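Local coordinates for protein purine nucleoside phosphorylase (Thermus thermophilus, PDB 6TK9) that probably catalyses the reversible phosphorolysis of purine nucleosides such as inosine and guanosine, releasing the free base and ribose 1-phosphate, at residues P53-L64 / V76-Y87. Sequence-based numbering, arbitrary orientation.
Sequences PVSTAPGHAGRL and VYKGRVHYYEGY. With PO4 (phosphate ion), chain G.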
ATOM      1  N   PRO A  53     -10.470  35.814  15.187  1.00 46.47           N
ATOM      2  CA  PRO A  53     -10.599  34.762  16.181  1.00 45.96           C
ATOM      3  C   PRO A  53      -9.487  34.972  17.214  1.00 44.99           C
ATOM      4  O   PRO A  53      -8.418  35.362  16.809  1.00 51.13           O
ATOM      5  CB  PRO A  53     -10.426  33.495  15.345  1.00 45.26           C
ATOM      6  CG  PRO A  53      -9.455  33.919  14.273  1.00 46.98           C
ATOM      7  CD  PRO A  53      -9.893  35.328  13.924  1.00 46.19           C
ATOM      8  N   VAL A  54      -9.777  34.745  18.494  1.00 44.55           N
ATOM      9  CA  VAL A  54      -8.769  34.832  19.588  1.00 46.62           C
ATOM     10  C   VAL A  54      -8.202  33.432  19.827  1.00 47.73           C
ATOM     11  O   VAL A  54      -8.963  32.466  19.811  1.00 50.08           O
ATOM     12  CB  VAL A  54      -9.335  35.443  20.889  1.00 44.73           C
ATOM     13  CG1 VAL A  54     -10.053  36.753  20.613  1.00 43.63           C
ATOM     14  CG2 VAL A  54     -10.238  34.479  21.645  1.00 45.43           C
ATOM     15  N   SER A  55      -6.904  33.372  20.088  1.00 49.00           N
ATOM     16  CA  SER A  55      -6.124  32.159  20.420  1.00 48.38           C
ATOM     17  C   SER A  55      -6.519  31.638  21.801  1.00 45.94           C
ATOM     18  O   SER A  55      -6.536  32.428  22.732  1.00 43.35           O
ATOM     19  CB  SER A  55      -4.662  32.497  20.336  1.00 49.24           C
ATOM     20  OG  SER A  55      -4.355  33.001  19.039  1.00 52.64           O
ATOM     21  N   THR A  56      -6.832  30.349  21.917  1.00 47.76           N
ATOM     22  CA  THR A  56      -7.104  29.694  23.220  1.00 48.45           C
ATOM     23  C   THR A  56      -6.070  28.595  23.466  1.00 47.12           C
ATOM     24  O   THR A  56      -5.998  28.106  24.606  1.00 49.10           O
ATOM     25  CB  THR A  56      -8.546  29.176  23.304  1.00 50.86           C
ATOM     26  OG1 THR A  56      -8.683  28.029  22.468  1.00 55.48           O
ATOM     27  CG2 THR A  56      -9.571  30.215  22.909  1.00 47.34           C
ATOM     28  N   ALA A  57      -5.269  28.232  22.462  1.00 49.07           N
ATOM     29  CA  ALA A  57      -4.338  27.080  22.555  1.00 48.56           C
ATOM     30  C   ALA A  57      -3.145  27.454  23.432  1.00 51.81           C
ATOM     31  O   ALA A  57      -2.717  28.604  23.431  1.00 55.61           O
ATOM     32  CB  ALA A  57      -3.903  26.676  21.175  1.00 46.43           C
ATOM     33  N   PRO A  58      -2.538  26.511  24.185  1.00 51.22           N
ATOM     34  CA  PRO A  58      -1.295  26.807  24.892  1.00 54.04           C
ATOM     35  C   PRO A  58      -0.164  27.232  23.931  1.00 56.33           C
ATOM     36  O   PRO A  58      -0.004  26.619  22.863  1.00 55.46           O
ATOM     37  CB  PRO A  58      -0.970  25.504  25.647  1.00 54.97           C
ATOM     38  CG  PRO A  58      -2.265  24.712  25.662  1.00 52.38           C
ATOM     39  CD  PRO A  58      -3.002  25.134  24.407  1.00 51.48           C
ATOM     40  N   GLY A  59       0.568  28.292  24.310  1.00 54.41           N
ATOM     41  CA  GLY A  59       1.768  28.799  23.612  1.00 54.43           C
ATOM     42  C   GLY A  59       1.434  29.692  22.426  1.00 51.78           C
ATOM     43  O   GLY A  59       2.254  29.779  21.491  1.00 54.85           O
ATOM     44  N   HIS A  60       0.270  30.332  22.461  1.00 48.53           N
ATOM     45  CA  HIS A  60      -0.230  31.277  21.432  1.00 48.59           C
ATOM     46  C   HIS A  60      -0.702  32.535  22.156  1.00 51.65           C
ATOM     47  O   HIS A  60      -1.828  32.513  22.700  1.00 52.32           O
ATOM     48  CB  HIS A  60      -1.364  30.642  20.604  1.00 47.12           C
ATOM     49  CG  HIS A  60      -0.949  29.429  19.844  1.00 43.87           C
ATOM     50  ND1 HIS A  60      -0.754  29.450  18.474  1.00 41.71           N
ATOM     51  CD2 HIS A  60      -0.660  28.176  20.263  1.00 42.69           C
ATOM     52  CE1 HIS A  60      -0.367  28.259  18.078  1.00 45.03           C
ATOM     53  NE2 HIS A  60      -0.302  27.449  19.164  1.00 41.65           N
ATOM     54  N   ALA A  61       0.128  33.577  22.184  1.00 54.74           N
ATOM     55  CA  ALA A  61      -0.187  34.863  22.851  1.00 54.77           C
ATOM     56  C   ALA A  61      -1.409  35.532  22.190  1.00 54.40           C
ATOM     57  O   ALA A  61      -2.151  36.244  22.901  1.00 57.12           O
ATOM     58  CB  ALA A  61       1.031  35.751  22.829  1.00 55.23           C
ATOM     59  N   GLY A  62      -1.619  35.307  20.886  1.00 51.61           N
ATOM     60  CA  GLY A  62      -2.700  35.925  20.096  1.00 49.18           C
ATOM     61  C   GLY A  62      -2.478  37.423  19.948  1.00 50.33           C
ATOM     62  O   GLY A  62      -3.329  38.196  20.408  1.00 47.10           O
ATOM     63  N   ARG A  63      -1.358  37.814  19.335  1.00 47.92           N
ATOM     64  CA  ARG A  63      -0.951  39.225  19.166  1.00 47.55           C
ATOM     65  C   ARG A  63      -0.462  39.429  17.740  1.00 46.96           C
ATOM     66  O   ARG A  63       0.440  38.711  17.329  1.00 53.03           O
ATOM     67  CB  ARG A  63       0.159  39.570  20.160  1.00 52.43           C
ATOM     68  CG  ARG A  63      -0.212  39.324  21.614  1.00 55.44           C
ATOM     69  CD  ARG A  63       0.476  40.301  22.539  1.00 65.52           C
ATOM     70  NE  ARG A  63      -0.386  40.723  23.636  1.00 77.30           N
ATOM     71  CZ  ARG A  63      -0.105  41.705  24.492  1.00 89.98           C
ATOM     72  NH1 ARG A  63       1.029  42.388  24.396  1.00 93.82           N
ATOM     73  NH2 ARG A  63      -0.970  41.997  25.449  1.00 92.43           N
ATOM     74  N   LEU A  64      -1.040  40.374  17.008  1.00 49.24           N
ATOM     75  CA  LEU A  64      -0.513  40.772  15.682  1.00 49.12           C
ATOM     76  C   LEU A  64       0.611  41.791  15.902  1.00 52.05           C
ATOM     77  O   LEU A  64       0.374  42.791  16.591  1.00 50.88           O
ATOM     78  CB  LEU A  64      -1.635  41.350  14.817  1.00 46.41           C
ATOM     79  CG  LEU A  64      -1.245  41.525  13.351  1.00 48.04           C
ATOM     80  CD1 LEU A  64      -1.042  40.164  12.700  1.00 51.60           C
ATOM     81  CD2 LEU A  64      -2.279  42.340  12.591  1.00 45.83           C
ATOM     82  N   VAL A  76       4.090  39.751  11.903  1.00 42.91           N
ATOM     83  CA  VAL A  76       4.271  38.531  12.748  1.00 42.04           C
ATOM     84  C   VAL A  76       2.957  38.276  13.508  1.00 40.89           C
ATOM     85  O   VAL A  76       2.446  39.196  14.143  1.00 54.01           O
ATOM     86  CB  VAL A  76       5.499  38.675  13.668  1.00 41.22           C
ATOM     87  CG1 VAL A  76       5.703  37.460  14.562  1.00 40.78           C
ATOM     88  CG2 VAL A  76       6.754  38.957  12.853  1.00 39.76           C
ATOM     89  N   TYR A  77       2.386  37.085  13.348  1.00 41.26           N
ATOM     90  CA  TYR A  77       1.268  36.519  14.138  1.00 37.47           C
ATOM     91  C   TYR A  77       1.893  35.789  15.306  1.00 35.73           C
ATOM     92  O   TYR A  77       2.496  34.761  15.066  1.00 38.73           O
ATOM     93  CB  TYR A  77       0.442  35.564  13.276  1.00 41.60           C
ATOM     94  CG  TYR A  77      -0.236  36.261  12.130  1.00 44.82           C
ATOM     95  CD1 TYR A  77       0.418  36.457  10.930  1.00 46.69           C
ATOM     96  CD2 TYR A  77      -1.485  36.825  12.281  1.00 45.58           C
ATOM     97  CE1 TYR A  77      -0.183  37.134   9.883  1.00 47.43           C
ATOM     98  CE2 TYR A  77      -2.097  37.510  11.246  1.00 48.43           C
ATOM     99  CZ  TYR A  77      -1.450  37.652  10.039  1.00 46.67           C
ATOM    100  OH  TYR A  77      -2.063  38.302   9.012  1.00 60.13           O
ATOM    101  N   LYS A  78       1.889  36.378  16.490  1.00 40.01           N
ATOM    102  CA  LYS A  78       2.412  35.694  17.700  1.00 46.58           C
ATOM    103  C   LYS A  78       1.323  34.702  18.133  1.00 45.99           C
ATOM    104  O   LYS A  78       0.399  35.122  18.857  1.00 48.59           O
ATOM    105  CB  LYS A  78       2.833  36.695  18.791  1.00 47.13           C
ATOM    106  CG  LYS A  78       3.384  36.036  20.054  1.00 49.04           C
ATOM    107  CD  LYS A  78       4.069  36.930  21.092  1.00 49.11           C
ATOM    108  CE  LYS A  78       4.671  36.081  22.201  1.00 51.03           C
ATOM    109  NZ  LYS A  78       5.464  36.868  23.176  1.00 50.67           N
ATOM    110  N   GLY A  79       1.401  33.463  17.638  1.00 46.22           N
ATOM    111  CA  GLY A  79       0.368  32.415  17.808  1.00 47.15           C
ATOM    112  C   GLY A  79      -0.714  32.488  16.736  1.00 44.17           C
ATOM    113  O   GLY A  79      -0.707  33.460  15.952  1.00 45.39           O
ATOM    114  N   ARG A  80      -1.619  31.501  16.713  1.00 41.95           N
ATOM    115  CA  ARG A  80      -2.684  31.307  15.684  1.00 40.19           C
ATOM    116  C   ARG A  80      -3.875  30.598  16.330  1.00 41.75           C
ATOM    117  O   ARG A  80      -3.836  30.374  17.567  1.00 46.22           O
ATOM    118  CB  ARG A  80      -2.210  30.504  14.464  1.00 36.96           C
ATOM    119  CG  ARG A  80      -1.537  29.175  14.791  1.00 38.35           C
ATOM    120  CD  ARG A  80      -1.807  28.079  13.777  1.00 35.94           C
ATOM    121  NE  ARG A  80      -1.040  28.234  12.553  1.00 36.09           N
ATOM    122  CZ  ARG A  80       0.217  27.832  12.391  1.00 35.83           C
ATOM    123  NH1 ARG A  80       0.869  27.260  13.390  1.00 34.43           N
ATOM    124  NH2 ARG A  80       0.831  28.031  11.232  1.00 34.15           N
ATOM    125  N   VAL A  81      -4.899  30.298  15.527  1.00 41.02           N
ATOM    126  CA  VAL A  81      -6.109  29.549  15.958  1.00 42.24           C
ATOM    127  C   VAL A  81      -6.174  28.234  15.179  1.00 42.67           C
ATOM    128  O   VAL A  81      -5.569  28.114  14.085  1.00 40.70           O
ATOM    129  CB  VAL A  81      -7.383  30.392  15.798  1.00 44.37           C
ATOM    130  CG1 VAL A  81      -7.292  31.655  16.639  1.00 45.70           C
ATOM    131  CG2 VAL A  81      -7.684  30.729  14.347  1.00 43.32           C
ATOM    132  N   HIS A  82      -6.860  27.259  15.750  1.00 41.03           N
ATOM    133  CA  HIS A  82      -6.982  25.896  15.181  1.00 41.02           C
ATOM    134  C   HIS A  82      -8.456  25.548  15.006  1.00 39.14           C
ATOM    135  O   HIS A  82      -9.315  26.050  15.773  1.00 44.47           O
ATOM    136  CB  HIS A  82      -6.261  24.894  16.080  1.00 42.94           C
ATOM    137  CG  HIS A  82      -4.887  25.345  16.448  1.00 45.59           C
ATOM    138  ND1 HIS A  82      -4.636  26.087  17.583  1.00 43.94           N
ATOM    139  CD2 HIS A  82      -3.702  25.188  15.818  1.00 44.22           C
ATOM    140  CE1 HIS A  82      -3.347  26.357  17.643  1.00 43.88           C
ATOM    141  NE2 HIS A  82      -2.751  25.815  16.574  1.00 44.65           N
ATOM    142  N   TYR A  83      -8.708  24.695  14.034  1.00 35.81           N
ATOM    143  CA  TYR A  83      -9.980  23.969  13.837  1.00 34.36           C
ATOM    144  C   TYR A  83     -10.336  23.198  15.114  1.00 32.20           C
ATOM    145  O   TYR A  83     -11.513  23.156  15.429  1.00 38.21           O
ATOM    146  CB  TYR A  83      -9.850  23.102  12.586  1.00 33.07           C
ATOM    147  CG  TYR A  83     -11.113  22.424  12.151  1.00 35.83           C
ATOM    148  CD1 TYR A  83     -12.161  23.152  11.630  1.00 36.35           C
ATOM    149  CD2 TYR A  83     -11.230  21.043  12.187  1.00 40.59           C
ATOM    150  CE1 TYR A  83     -13.312  22.530  11.179  1.00 39.11           C
ATOM    151  CE2 TYR A  83     -12.380  20.403  11.750  1.00 42.15           C
ATOM    152  CZ  TYR A  83     -13.429  21.150  11.246  1.00 40.88           C
ATOM    153  OH  TYR A  83     -14.566  20.531  10.816  1.00 39.19           O
ATOM    154  N   TYR A  84      -9.384  22.666  15.879  1.00 32.38           N
ATOM    155  CA  TYR A  84      -9.742  21.838  17.064  1.00 34.37           C
ATOM    156  C   TYR A  84     -10.387  22.720  18.128  1.00 35.05           C
ATOM    157  O   TYR A  84     -11.165  22.181  18.900  1.00 36.19           O
ATOM    158  CB  TYR A  84      -8.591  21.009  17.648  1.00 34.93           C
ATOM    159  CG  TYR A  84      -7.349  21.777  18.011  1.00 40.11           C
ATOM    160  CD1 TYR A  84      -7.319  22.586  19.143  1.00 43.67           C
ATOM    161  CD2 TYR A  84      -6.206  21.697  17.230  1.00 40.00           C
ATOM    162  CE1 TYR A  84      -6.191  23.312  19.476  1.00 40.53           C
ATOM    163  CE2 TYR A  84      -5.063  22.405  17.564  1.00 41.36           C
ATOM    164  CZ  TYR A  84      -5.063  23.221  18.685  1.00 40.54           C
ATOM    165  OH  TYR A  84      -3.955  23.936  19.025  1.00 38.97           O
ATOM    166  N   GLU A  85     -10.091  24.022  18.149  1.00 42.34           N
ATOM    167  CA  GLU A  85     -10.668  24.977  19.135  1.00 45.08           C
ATOM    168  C   GLU A  85     -12.119  25.276  18.764  1.00 41.32           C
ATOM    169  O   GLU A  85     -12.781  25.915  19.570  1.00 37.35           O
ATOM    170  CB  GLU A  85      -9.905  26.299  19.182  1.00 47.47           C
ATOM    171  CG  GLU A  85      -8.461  26.178  19.642  1.00 49.17           C
ATOM    172  CD  GLU A  85      -7.678  27.449  19.371  1.00 46.36           C
ATOM    173  OE1 GLU A  85      -7.903  28.423  20.117  1.00 48.83           O
ATOM    174  OE2 GLU A  85      -6.899  27.487  18.381  1.00 44.11           O
ATOM    175  N   GLY A  86     -12.562  24.869  17.570  1.00 40.19           N
ATOM    176  CA  GLY A  86     -13.977  24.928  17.165  1.00 36.66           C
ATOM    177  C   GLY A  86     -14.279  26.111  16.277  1.00 37.46           C
ATOM    178  O   GLY A  86     -15.471  26.438  16.129  1.00 36.91           O
ATOM    179  N   TYR A  87     -13.245  26.728  15.696  1.00 38.77           N
ATOM    180  CA  TYR A  87     -13.360  27.761  14.634  1.00 36.70           C
ATOM    181  C   TYR A  87     -13.577  27.047  13.292  1.00 35.31           C
ATOM    182  O   TYR A  87     -12.944  26.029  13.070  1.00 35.56           O
ATOM    183  CB  TYR A  87     -12.096  28.626  14.599  1.00 38.09           C
ATOM    184  CG  TYR A  87     -11.870  29.453  15.837  1.00 40.08           C
ATOM    185  CD1 TYR A  87     -12.751  30.470  16.183  1.00 44.25           C
ATOM    186  CD2 TYR A  87     -10.779  29.233  16.659  1.00 38.58           C
ATOM    187  CE1 TYR A  87     -12.561  31.239  17.319  1.00 43.23           C
ATOM    188  CE2 TYR A  87     -10.580  29.981  17.803  1.00 38.77           C
ATOM    189  CZ  TYR A  87     -11.472  30.984  18.129  1.00 42.06           C
ATOM    190  OH  TYR A  87     -11.280  31.740  19.236  1.00 46.36           O
TER
HETATM  191  P   PO4 G 301       0.813  24.573  15.818  1.00 43.27           P
HETATM  192  O1  PO4 G 301      -0.183  25.742  15.865  1.00 38.46           O
HETATM  193  O2  PO4 G 301       0.540  23.610  16.970  1.00 39.70           O
HETATM  194  O3  PO4 G 301       2.239  25.071  15.936  1.00 44.60           O
HETATM  195  O4  PO4 G 301       0.664  23.874  14.470  1.00 43.18           O
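The rings of His60 and His82 meet in an offset edge-to-face pair, planes at 90°: the CE1 corner of His82 stands over one face of His60, while Arg80 N donates to His60 ND1 (2.8 Å) close to the plane of that ring. His60 NE2 is hydrogen-bonded to Ser29 OG. Two further flat groups carry aliphatic carbons on a face, Tyr87 beneath Pro53 CB and Tyr77 beneath Leu64 CD1; Leu64 reaches the Tyr77 ring with CG anti to the backbone N (chi1 -168°). His82, at its own edge, donates from NE2 to phosphate O1 almost straight (2.7 Å, 171°), and Arg80 NH1, also bonded to Thr110 O, adds a second bond to the same oxygen, while NE forms a salt bridge with Glu215. This pocket is consistent with the phosphate site of a purine nucleoside phosphorylase: His82 and Arg80 come from the loop after strand 72-78, which pairs antiparallel with 63-66, and Ser29, Ser211 and Ala112 complete it from elsewhere. At the loop end of that pair Gly62 and Arg63 both face Lys78 in a G1 beta bulge, with Arg63 N to Lys78 O at 3.2 Å. Second-shell order comes from Glu85. Thr56 N (2.8 Å) and OG1 approach Glu85 OE1 from one face of its plane, on the syn and anti sides respectively; His82 N and ND1 (2.8 Å) reach Glu85 OE2 from opposite faces, which would link the His82 ring's rotation to the loop around Thr56.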